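Local coordinates for protein aldehyde dehydrogenase (PDB 4O6R) that probably oxidises aldehydes to carboxylic acids with NAD(P)+ as cofactor, and binds AMP in the crystal through its nucleotide pocket, at residues L76-T87 against V110-G121; Q350-P361 against V372-K380. All coordinates share one frame; numbering follows the deposited sequence. Where two conformers were deposited one is given.

In the fold
Interaction 1 (76-87 against 110-121) and interaction 2 (350-361 against 372-380) lie in separate parts of the fold, their centres about 39 Å apart and their nearest atoms about 18 Å apart. They share no helix or strand. The first is a buried pairing of two helices, its centre about 17 Å from that of the chain, with apolar side chains on one flank and a salt-bridge network on the other, next to a second subunit. The second is only partly buried, its centre about 26 Å from that of the chain, and joins one of the two outermost strands, within this chain, of a seven-stranded sheet to its neighbour. Side chains interlock in interaction 1, whereas backbone hydrogen bonds carry much of interaction 2.

Interaction 1: L76-T87 against V110-G121; sequences LLRLADAIEANT and VPRTAACFRYFG. With NO3 (nitrate ion), chain F.
R118 reaches across from helix 102-123 and fits among L77, A80, D81 and E84 of helix 69-85. Its CB lies 3.8 Å from A80 CB, and its CG passes L77 CD2. CG is anti to the backbone N (chi1 178°) and the chain bends at chi3, which turns NE toward a water shared with L77 O. The guanidinium then lies with one face over A80 CB. NH2 gives two bonds, to D81 OD1 on its anti side (2.9 Å) and to E84 OE1 from above the carboxylate plane (2.8 Å). NH1 completes an end-on, two-nitrogen grip on E84 at OE2 (3.0 Å), in a straighter bond. E84 OE1 also pairs with R74 of the second subunit, and the network thus borders the subunit interface. The two helices run antiparallel, their segment axes 7.6 Å apart at an angle of 164°, with knobs-into-holes packing. F117 is a second knob: L79 CD2 stands 3.5 Å from the ring centroid, 3° off its normal, in a CH-pi contact, while I83 CD1 approaches CD2 of the same ring obliquely. Where L76 faces G121, CB of L76 lies a tight 3.4 Å from CA of G121.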
loop_
_atom_site.group_PDB
_atom_site.type_symbol
_atom_site.label_atom_id
_atom_site.label_comp_id
_atom_site.label_asym_id
_atom_site.label_seq_id
_atom_site.Cartn_x
_atom_site.Cartn_y
_atom_site.Cartn_z
ATOM N N LEU A 76 -5.822 21.145 -10.149
ATOM C CA LEU A 76 -5.354 21.461 -8.817
ATOM C C LEU A 76 -3.923 22.031 -8.857
ATOM O O LEU A 76 -3.592 22.950 -8.096
ATOM C CB LEU A 76 -5.446 20.218 -7.904
ATOM C CG LEU A 76 -6.876 19.719 -7.608
ATOM C CD1 LEU A 76 -6.880 18.279 -7.102
ATOM C CD2 LEU A 76 -7.533 20.617 -6.585
ATOM N N LEU A 77 -3.065 21.469 -9.711
ATOM C CA LEU A 77 -1.717 21.989 -9.874
ATOM C C LEU A 77 -1.744 23.444 -10.352
ATOM O O LEU A 77 -0.998 24.294 -9.830
ATOM C CB LEU A 77 -0.893 21.139 -10.843
ATOM C CG LEU A 77 -0.564 19.720 -10.372
ATOM C CD1 LEU A 77 0.226 18.990 -11.459
ATOM C CD2 LEU A 77 0.244 19.736 -9.085
ATOM N N ARG A 78 -2.548 23.720 -11.372
ATOM C CA ARG A 78 -2.711 25.088 -11.840
ATOM C C ARG A 78 -3.250 26.014 -10.759
ATOM O O ARG A 78 -2.849 27.175 -10.707
ATOM C CB ARG A 78 -3.685 25.178 -13.021
ATOM C CG ARG A 78 -3.108 24.811 -14.364
ATOM C CD ARG A 78 -4.224 24.884 -15.408
ATOM N NE ARG A 78 -3.893 24.085 -16.553
ATOM C CZ ARG A 78 -2.996 24.413 -17.466
ATOM N NH1 ARG A 78 -2.319 25.548 -17.375
ATOM N NH2 ARG A 78 -2.767 23.587 -18.485
ATOM N N LEU A 79 -4.212 25.531 -9.964
ATOM C CA LEU A 79 -4.764 26.335 -8.872
ATOM C C LEU A 79 -3.667 26.754 -7.883
ATOM O O LEU A 79 -3.605 27.930 -7.467
ATOM C CB LEU A 79 -5.852 25.599 -8.121
ATOM C CG LEU A 79 -6.501 26.385 -6.966
ATOM C CD1 LEU A 79 -7.149 27.665 -7.441
ATOM C CD2 LEU A 79 -7.512 25.491 -6.279
ATOM N N ALA A 80 -2.805 25.796 -7.529
ATOM C CA ALA A 80 -1.713 26.065 -6.603
ATOM C C ALA A 80 -0.820 27.176 -7.133
ATOM O O ALA A 80 -0.416 28.101 -6.394
ATOM C CB ALA A 80 -0.897 24.817 -6.359
ATOM N N ASP A 81 -0.515 27.098 -8.419
ATOM C CA ASP A 81 0.317 28.136 -9.030
ATOM C C ASP A 81 -0.373 29.476 -9.006
ATOM O O ASP A 81 0.263 30.491 -8.739
ATOM C CB ASP A 81 0.663 27.790 -10.479
ATOM C CG ASP A 81 1.702 26.687 -10.590
ATOM O OD1 ASP A 81 2.444 26.418 -9.612
ATOM O OD2 ASP A 81 1.797 26.110 -11.690
ATOM N N ALA A 82 -1.661 29.491 -9.311
ATOM C CA ALA A 82 -2.432 30.759 -9.344
ATOM C C ALA A 82 -2.497 31.416 -7.947
ATOM O O ALA A 82 -2.414 32.644 -7.791
ATOM C CB ALA A 82 -3.830 30.503 -9.874
ATOM N N ILE A 83 -2.657 30.588 -6.928
ATOM C CA ILE A 83 -2.629 31.079 -5.553
ATOM C C ILE A 83 -1.298 31.759 -5.273
ATOM O O ILE A 83 -1.257 32.925 -4.817
ATOM C CB ILE A 83 -2.894 29.939 -4.548
ATOM C CG1 ILE A 83 -4.354 29.491 -4.660
ATOM C CG2 ILE A 83 -2.550 30.363 -3.120
ATOM C CD1 ILE A 83 -4.637 28.126 -4.015
ATOM N N GLU A 84 -0.206 31.076 -5.599
ATOM C CA GLU A 84 1.114 31.661 -5.405
ATOM C C GLU A 84 1.304 32.954 -6.198
ATOM O O GLU A 84 1.869 33.913 -5.669
ATOM C CB GLU A 84 2.221 30.657 -5.704
ATOM C CG GLU A 84 2.298 29.612 -4.593
ATOM C CD GLU A 84 3.217 28.422 -4.884
ATOM O OE1 GLU A 84 3.699 28.272 -6.027
ATOM O OE2 GLU A 84 3.403 27.597 -3.962
ATOM N N ALA A 85 0.822 32.988 -7.440
ATOM C CA ALA A 85 0.870 34.220 -8.258
ATOM C C ALA A 85 0.076 35.366 -7.647
ATOM O O ALA A 85 0.311 36.525 -7.976
ATOM C CB ALA A 85 0.385 33.950 -9.673
ATOM N N ASN A 86 -0.879 35.046 -6.792
ATOM C CA ASN A 86 -1.722 36.024 -6.123
ATOM C C ASN A 86 -1.448 36.134 -4.630
ATOM O O ASN A 86 -2.321 36.564 -3.876
ATOM C CB ASN A 86 -3.192 35.663 -6.355
ATOM C CG ASN A 86 -3.642 35.965 -7.768
ATOM O OD1 ASN A 86 -3.922 37.121 -8.089
ATOM N ND2 ASN A 86 -3.657 34.961 -8.635
ATOM N N THR A 87 -0.233 35.786 -4.209
ATOM C CA THR A 87 0.109 35.700 -2.784
ATOM C C THR A 87 -0.252 36.966 -2.040
ATOM O O THR A 87 -1.006 36.914 -1.062
ATOM C CB THR A 87 1.594 35.367 -2.568
ATOM O OG1 THR A 87 1.847 34.044 -3.010
ATOM C CG2 THR A 87 2.006 35.461 -1.087
ATOM N N VAL A 110 -1.140 31.630 2.983
ATOM C CA VAL A 110 -1.110 31.426 1.547
ATOM C C VAL A 110 -0.221 30.212 1.126
ATOM O O VAL A 110 -0.701 29.337 0.435
ATOM C CB VAL A 110 -0.725 32.720 0.782
ATOM C CG1 VAL A 110 -0.549 32.441 -0.690
ATOM C CG2 VAL A 110 -1.780 33.794 0.989
ATOM N N PRO A 111 1.042 30.139 1.580
ATOM C CA PRO A 111 1.903 29.009 1.215
ATOM C C PRO A 111 1.328 27.638 1.600
ATOM O O PRO A 111 1.438 26.706 0.821
ATOM C CB PRO A 111 3.191 29.274 2.014
ATOM C CG PRO A 111 3.216 30.747 2.193
ATOM C CD PRO A 111 1.773 31.143 2.379
ATOM N N ARG A 112 0.703 27.523 2.766
ATOM C CA ARG A 112 0.166 26.223 3.196
ATOM C C ARG A 112 -0.987 25.817 2.302
ATOM O O ARG A 112 -1.145 24.650 1.974
ATOM C CB ARG A 112 -0.281 26.242 4.659
ATOM C CG ARG A 112 0.836 26.070 5.704
ATOM C CD ARG A 112 0.348 26.635 7.027
ATOM N NE ARG A 112 0.854 25.989 8.214
ATOM C CZ ARG A 112 0.361 26.145 9.447
ATOM N NH1 ARG A 112 -0.689 26.926 9.685
ATOM N NH2 ARG A 112 0.935 25.514 10.465
ATOM N N THR A 113 -1.799 26.797 1.901
ATOM C CA THR A 113 -2.927 26.559 1.007
ATOM C C THR A 113 -2.432 26.108 -0.347
ATOM O O THR A 113 -2.880 25.100 -0.850
ATOM C CB THR A 113 -3.802 27.830 0.867
ATOM O OG1 THR A 113 -4.191 28.274 2.167
ATOM C CG2 THR A 113 -5.034 27.556 0.070
ATOM N N ALA A 114 -1.482 26.837 -0.925
ATOM C CA ALA A 114 -0.878 26.421 -2.193
ATOM C C ALA A 114 -0.254 25.005 -2.122
ATOM O O ALA A 114 -0.462 24.174 -3.005
ATOM C CB ALA A 114 0.138 27.449 -2.650
ATOM N N ALA A 115 0.501 24.752 -1.073
ATOM C CA ALA A 115 1.182 23.476 -0.890
ATOM C C ALA A 115 0.203 22.321 -0.825
ATOM O O ALA A 115 0.453 21.256 -1.385
ATOM C CB ALA A 115 2.026 23.501 0.374
ATOM N N CYS A 116 -0.919 22.527 -0.154
ATOM C CA CYS A 116 -1.914 21.470 -0.015
ATOM C C CYS A 116 -2.630 21.192 -1.333
ATOM O O CYS A 116 -2.786 20.045 -1.699
ATOM C CB CYS A 116 -2.911 21.807 1.090
ATOM S SG CYS A 116 -4.059 20.451 1.481
ATOM N N PHE A 117 -3.043 22.240 -2.069
ATOM C CA PHE A 117 -3.624 22.011 -3.375
ATOM C C PHE A 117 -2.580 21.332 -4.283
ATOM O O PHE A 117 -2.941 20.451 -5.043
ATOM C CB PHE A 117 -4.134 23.301 -4.013
ATOM C CG PHE A 117 -5.518 23.708 -3.548
ATOM C CD1 PHE A 117 -6.614 22.884 -3.757
ATOM C CD2 PHE A 117 -5.724 24.941 -2.942
ATOM C CE1 PHE A 117 -7.880 23.281 -3.352
ATOM C CE2 PHE A 117 -7.000 25.333 -2.542
ATOM C CZ PHE A 117 -8.078 24.496 -2.757
ATOM N N ARG A 118 -1.310 21.736 -4.200
ATOM C CA ARG A 118 -0.300 21.137 -5.067
ATOM C C ARG A 118 -0.122 19.656 -4.725
ATOM O O ARG A 118 -0.094 18.832 -5.625
ATOM C CB ARG A 118 1.022 21.877 -5.010
ATOM C CG ARG A 118 2.097 21.245 -5.872
ATOM C CD ARG A 118 3.308 22.145 -5.992
ATOM N NE ARG A 118 2.973 23.419 -6.628
ATOM C CZ ARG A 118 3.015 24.614 -6.041
ATOM N NH1 ARG A 118 3.381 24.746 -4.774
ATOM N NH2 ARG A 118 2.715 25.708 -6.763
ATOM N N TYR A 119 -0.054 19.331 -3.428
ATOM C CA TYR A 119 0.044 17.925 -3.001
ATOM C C TYR A 119 -1.086 17.102 -3.631
ATOM O O TYR A 119 -0.845 16.065 -4.235
ATOM C CB TYR A 119 0.010 17.810 -1.478
ATOM C CG TYR A 119 0.099 16.396 -0.975
ATOM C CD1 TYR A 119 1.329 15.813 -0.713
ATOM C CD2 TYR A 119 -1.044 15.637 -0.758
ATOM C CE1 TYR A 119 1.435 14.529 -0.223
ATOM C CE2 TYR A 119 -0.948 14.334 -0.246
ATOM C CZ TYR A 119 0.295 13.783 -0.000
ATOM O OH TYR A 119 0.415 12.486 0.492
ATOM N N PHE A 120 -2.323 17.572 -3.464
ATOM C CA PHE A 120 -3.475 16.862 -3.988
ATOM C C PHE A 120 -3.585 16.825 -5.495
ATOM O O PHE A 120 -4.069 15.840 -6.047
ATOM C CB PHE A 120 -4.786 17.267 -3.280
ATOM C CG PHE A 120 -4.863 16.671 -1.934
ATOM C CD1 PHE A 120 -5.102 15.335 -1.810
ATOM C CD2 PHE A 120 -4.453 17.382 -0.818
ATOM C CE1 PHE A 120 -5.043 14.715 -0.596
ATOM C CE2 PHE A 120 -4.433 16.769 0.419
ATOM C CZ PHE A 120 -4.731 15.432 0.532
ATOM N N GLY A 121 -3.095 17.856 -6.170
ATOM C CA GLY A 121 -3.010 17.809 -7.610
ATOM C C GLY A 121 -2.103 16.681 -8.070
ATOM O O GLY A 121 -2.405 16.010 -9.039
HETATM N N NO3 F . -1.961 25.592 12.696
HETATM O O1 NO3 F . -2.359 24.838 11.804
HETATM O O2 NO3 F . -0.886 26.441 12.499
HETATM O O3 NO3 F . -2.592 25.631 13.934
HETATM O O HOH W 1 1.548 23.374 -9.050
HETATM O O HOH W 2 3.555 27.205 -1.189
#

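Interaction 2: Q350-P361 against V372-K380; sequences QGGRVLTGGSAP and VRPTIVEAK
An antiparallel strand pair at the margin of the seven-stranded sheet joins strand 353-356, outermost within this chain, to strand 375-378, which passes the hydrogen bonding on to strand 395-401. R353 and E378 form a hydrogen-bonded pair: R353 N donates to E378 O (2.9 Å) and E378 N to R353 O (2.8 Å). V354 and V377 follow as a non-hydrogen-bonded pair, with CG2 of V354 4.1 Å from CG2 of V377. L355 N then meets I376 O at 2.7 Å, nearly head-on to the carbonyl.

On the face that carries R353, T356, I376 and E378, the R353 and E378 side chains lie side by side, pointing the same way. NH1 of R353 and OE1 of E378 stay 4.1 Å apart, beyond a salt bridge; a water accepts weakly from this NH1 and donates to this OE1, while E378 OE2 pairs with R400. T356 CG2 packs against I376 CD1 (3.8 Å); helix 302-315 also covers I376.

Past the strands the segments remain joined, R373 N donating to S359 O (3.0 Å). With CG beside its own backbone N (chi1 -65°) and a bend at chi3, R373 in the conformer given reaches across to S359, whose O lies over one guanidinium face, a placement that remains doubtful. T375 OG1 donates to R373 O and accepts weakly from G358 N. Main-chain bonds thus hold the strand register, and R373 N to S359 O continues the pairing beyond the strands, whereas the R353-E378 charge pair, separated and water-linked, probably adds only modest electrostatic attraction.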
loop_
_atom_site.group_PDB
_atom_site.type_symbol
_atom_site.label_atom_id
_atom_site.label_comp_id
_atom_site.label_asym_id
_atom_site.label_seq_id
_atom_site.Cartn_x
_atom_site.Cartn_y
_atom_site.Cartn_z
ATOM N N GLN A 350 -11.465 30.618 40.103
ATOM C CA GLN A 350 -11.041 29.285 40.541
ATOM C C GLN A 350 -9.614 29.248 41.111
ATOM O O GLN A 350 -9.048 28.172 41.305
ATOM C CB GLN A 350 -11.178 28.291 39.397
ATOM C CG GLN A 350 -12.612 28.163 38.909
ATOM C CD GLN A 350 -12.895 26.816 38.266
ATOM O OE1 GLN A 350 -12.222 26.407 37.319
ATOM N NE2 GLN A 350 -13.907 26.122 38.776
ATOM N N GLY A 351 -9.050 30.415 41.407
ATOM C CA GLY A 351 -7.771 30.508 42.102
ATOM C C GLY A 351 -6.565 30.345 41.197
ATOM O O GLY A 351 -5.481 30.061 41.672
ATOM N N GLY A 352 -6.756 30.521 39.894
ATOM C CA GLY A 352 -5.656 30.508 38.946
ATOM C C GLY A 352 -4.866 31.803 39.094
ATOM O O GLY A 352 -5.411 32.834 39.562
ATOM N N ARG A 353 -3.592 31.736 38.731
ATOM C CA ARG A 353 -2.726 32.894 38.773
ATOM C C ARG A 353 -2.479 33.394 37.377
ATOM O O ARG A 353 -1.812 32.707 36.561
ATOM C CB ARG A 353 -1.387 32.572 39.436
ATOM C CG ARG A 353 -1.533 32.161 40.866
ATOM C CD ARG A 353 -0.195 31.746 41.408
ATOM N NE ARG A 353 0.709 32.876 41.324
ATOM C CZ ARG A 353 1.992 32.769 41.039
ATOM N NH1 ARG A 353 2.542 31.583 40.823
ATOM N NH2 ARG A 353 2.731 33.859 40.978
ATOM N N VAL A 354 -3.004 34.582 37.093
ATOM C CA VAL A 354 -2.728 35.225 35.808
ATOM C C VAL A 354 -1.317 35.833 35.851
ATOM O O VAL A 354 -1.080 36.818 36.545
ATOM C CB VAL A 354 -3.750 36.310 35.452
ATOM C CG1 VAL A 354 -3.470 36.865 34.059
ATOM C CG2 VAL A 354 -5.158 35.754 35.471
ATOM N N LEU A 355 -0.390 35.231 35.122
ATOM C CA LEU A 355 1.020 35.639 35.170
ATOM C C LEU A 355 1.315 36.792 34.215
ATOM O O LEU A 355 2.210 37.581 34.473
ATOM C CB LEU A 355 1.923 34.449 34.891
ATOM C CG LEU A 355 1.759 33.260 35.842
ATOM C CD1 LEU A 355 2.713 32.129 35.496
ATOM C CD2 LEU A 355 1.999 33.735 37.279
ATOM N N THR A 356 0.560 36.884 33.114
ATOM C CA THR A 356 0.584 38.064 32.237
ATOM C C THR A 356 -0.706 38.092 31.431
ATOM O O THR A 356 -1.403 37.065 31.299
ATOM C CB THR A 356 1.798 38.082 31.276
ATOM O OG1 THR A 356 1.854 39.349 30.572
ATOM C CG2 THR A 356 1.710 36.961 30.232
ATOM N N GLY A 357 -1.055 39.278 30.948
ATOM C CA GLY A 357 -2.194 39.443 30.076
ATOM C C GLY A 357 -3.518 39.342 30.778
ATOM O O GLY A 357 -3.645 39.753 31.920
ATOM N N GLY A 358 -4.515 38.846 30.059
ATOM C CA GLY A 358 -5.869 38.717 30.625
ATOM C C GLY A 358 -6.813 39.856 30.298
ATOM O O GLY A 358 -7.980 39.844 30.700
ATOM N N SER A 359 -6.343 40.854 29.565
ATOM C CA SER A 359 -7.227 41.962 29.208
ATOM C C SER A 359 -6.791 42.618 27.907
ATOM O O SER A 359 -5.750 42.274 27.344
ATOM C CB SER A 359 -7.318 42.964 30.349
ATOM O OG SER A 359 -6.067 43.513 30.592
ATOM N N ALA A 360 -7.632 43.514 27.401
ATOM C CA ALA A 360 -7.332 44.220 26.170
ATOM C C ALA A 360 -6.070 45.067 26.327
ATOM O O ALA A 360 -5.774 45.530 27.419
ATOM C CB ALA A 360 -8.516 45.083 25.773
ATOM N N PRO A 361 -5.316 45.275 25.230
ATOM C CA PRO A 361 -4.169 46.187 25.291
ATOM C C PRO A 361 -4.655 47.611 25.460
ATOM O O PRO A 361 -5.778 47.923 25.066
ATOM C CB PRO A 361 -3.482 45.991 23.930
ATOM C CG PRO A 361 -4.566 45.532 23.017
ATOM C CD PRO A 361 -5.548 44.773 23.861
ATOM N N VAL A 372 -7.016 41.053 22.642
ATOM C CA VAL A 372 -6.653 40.655 23.990
ATOM C C VAL A 372 -5.164 40.307 24.033
ATOM O O VAL A 372 -4.610 39.782 23.062
ATOM C CB VAL A 372 -7.566 39.520 24.500
ATOM C CG1 VAL A 372 -7.428 38.264 23.681
ATOM C CG2 VAL A 372 -7.292 39.218 25.960
ATOM N N ARG A 373 -4.514 40.618 25.143
ATOM C CA ARG A 373 -3.098 40.332 25.293
ATOM C C ARG A 373 -2.854 38.838 25.505
ATOM O O ARG A 373 -3.726 38.138 25.991
ATOM C CB ARG A 373 -2.511 41.099 26.475
ATOM C CG ARG A 373 -2.533 42.611 26.276
ATOM C CD ARG A 373 -1.980 43.339 27.486
ATOM N NE ARG A 373 -2.546 42.793 28.713
ATOM C CZ ARG A 373 -3.390 43.422 29.522
ATOM N NH1 ARG A 373 -3.834 42.763 30.585
ATOM N NH2 ARG A 373 -3.771 44.705 29.306
ATOM N N PRO A 374 -1.670 38.358 25.118
ATOM C CA PRO A 374 -1.296 36.971 25.408
ATOM C C PRO A 374 -1.440 36.721 26.893
ATOM O O PRO A 374 -0.953 37.515 27.702
ATOM C CB PRO A 374 0.172 36.894 24.976
ATOM C CG PRO A 374 0.325 37.966 23.954
ATOM C CD PRO A 374 -0.633 39.070 24.348
ATOM N N THR A 375 -2.152 35.662 27.236
ATOM C CA THR A 375 -2.573 35.406 28.603
ATOM C C THR A 375 -2.040 34.030 29.053
ATOM O O THR A 375 -2.166 33.041 28.330
ATOM C CB THR A 375 -4.095 35.478 28.693
ATOM O OG1 THR A 375 -4.540 36.787 28.306
ATOM C CG2 THR A 375 -4.569 35.210 30.074
ATOM N N ILE A 376 -1.394 34.022 30.215
ATOM C CA ILE A 376 -0.813 32.839 30.829
ATOM C C ILE A 376 -1.367 32.700 32.243
ATOM O O ILE A 376 -1.200 33.609 33.059
ATOM C CB ILE A 376 0.733 32.965 30.885
ATOM C CG1 ILE A 376 1.315 33.072 29.488
ATOM C CG2 ILE A 376 1.373 31.769 31.602
ATOM C CD1 ILE A 376 2.787 33.441 29.503
ATOM N N VAL A 377 -1.997 31.560 32.533
ATOM C CA VAL A 377 -2.621 31.322 33.821
ATOM C C VAL A 377 -2.092 30.033 34.398
ATOM O O VAL A 377 -2.187 28.991 33.753
ATOM C CB VAL A 377 -4.153 31.158 33.707
ATOM C CG1 VAL A 377 -4.747 30.784 35.042
ATOM C CG2 VAL A 377 -4.783 32.423 33.184
ATOM N N GLU A 378 -1.559 30.093 35.613
ATOM C CA GLU A 378 -1.190 28.885 36.301
ATOM C C GLU A 378 -2.397 28.366 37.070
ATOM O O GLU A 378 -2.912 29.068 37.943
ATOM C CB GLU A 378 0.018 29.104 37.191
ATOM C CG GLU A 378 0.526 27.800 37.775
ATOM C CD GLU A 378 2.052 27.727 37.948
ATOM O OE1 GLU A 378 2.792 28.739 37.866
ATOM O OE2 GLU A 378 2.495 26.611 38.192
ATOM N N ALA A 379 -2.856 27.153 36.740
ATOM C CA ALA A 379 -4.094 26.613 37.338
ATOM C C ALA A 379 -3.835 25.912 38.653
ATOM O O ALA A 379 -2.785 25.311 38.849
ATOM C CB ALA A 379 -4.786 25.655 36.403
ATOM N N LYS A 380 -4.814 25.976 39.545
ATOM C CA LYS A 380 -4.713 25.305 40.835
ATOM C C LYS A 380 -4.795 23.793 40.658
ATOM O O LYS A 380 -4.077 23.084 41.334
ATOM C CB LYS A 380 -5.792 25.846 41.784
ATOM C CG LYS A 380 -5.704 25.415 43.230
ATOM C CD LYS A 380 -6.889 25.983 44.009
ATOM C CE LYS A 380 -6.958 25.426 45.427
ATOM N NZ LYS A 380 -8.285 25.695 46.043
HETATM O O HOH W 3 4.326 30.903 38.509
HETATM O O HOH W 4 0.791 39.614 28.016
#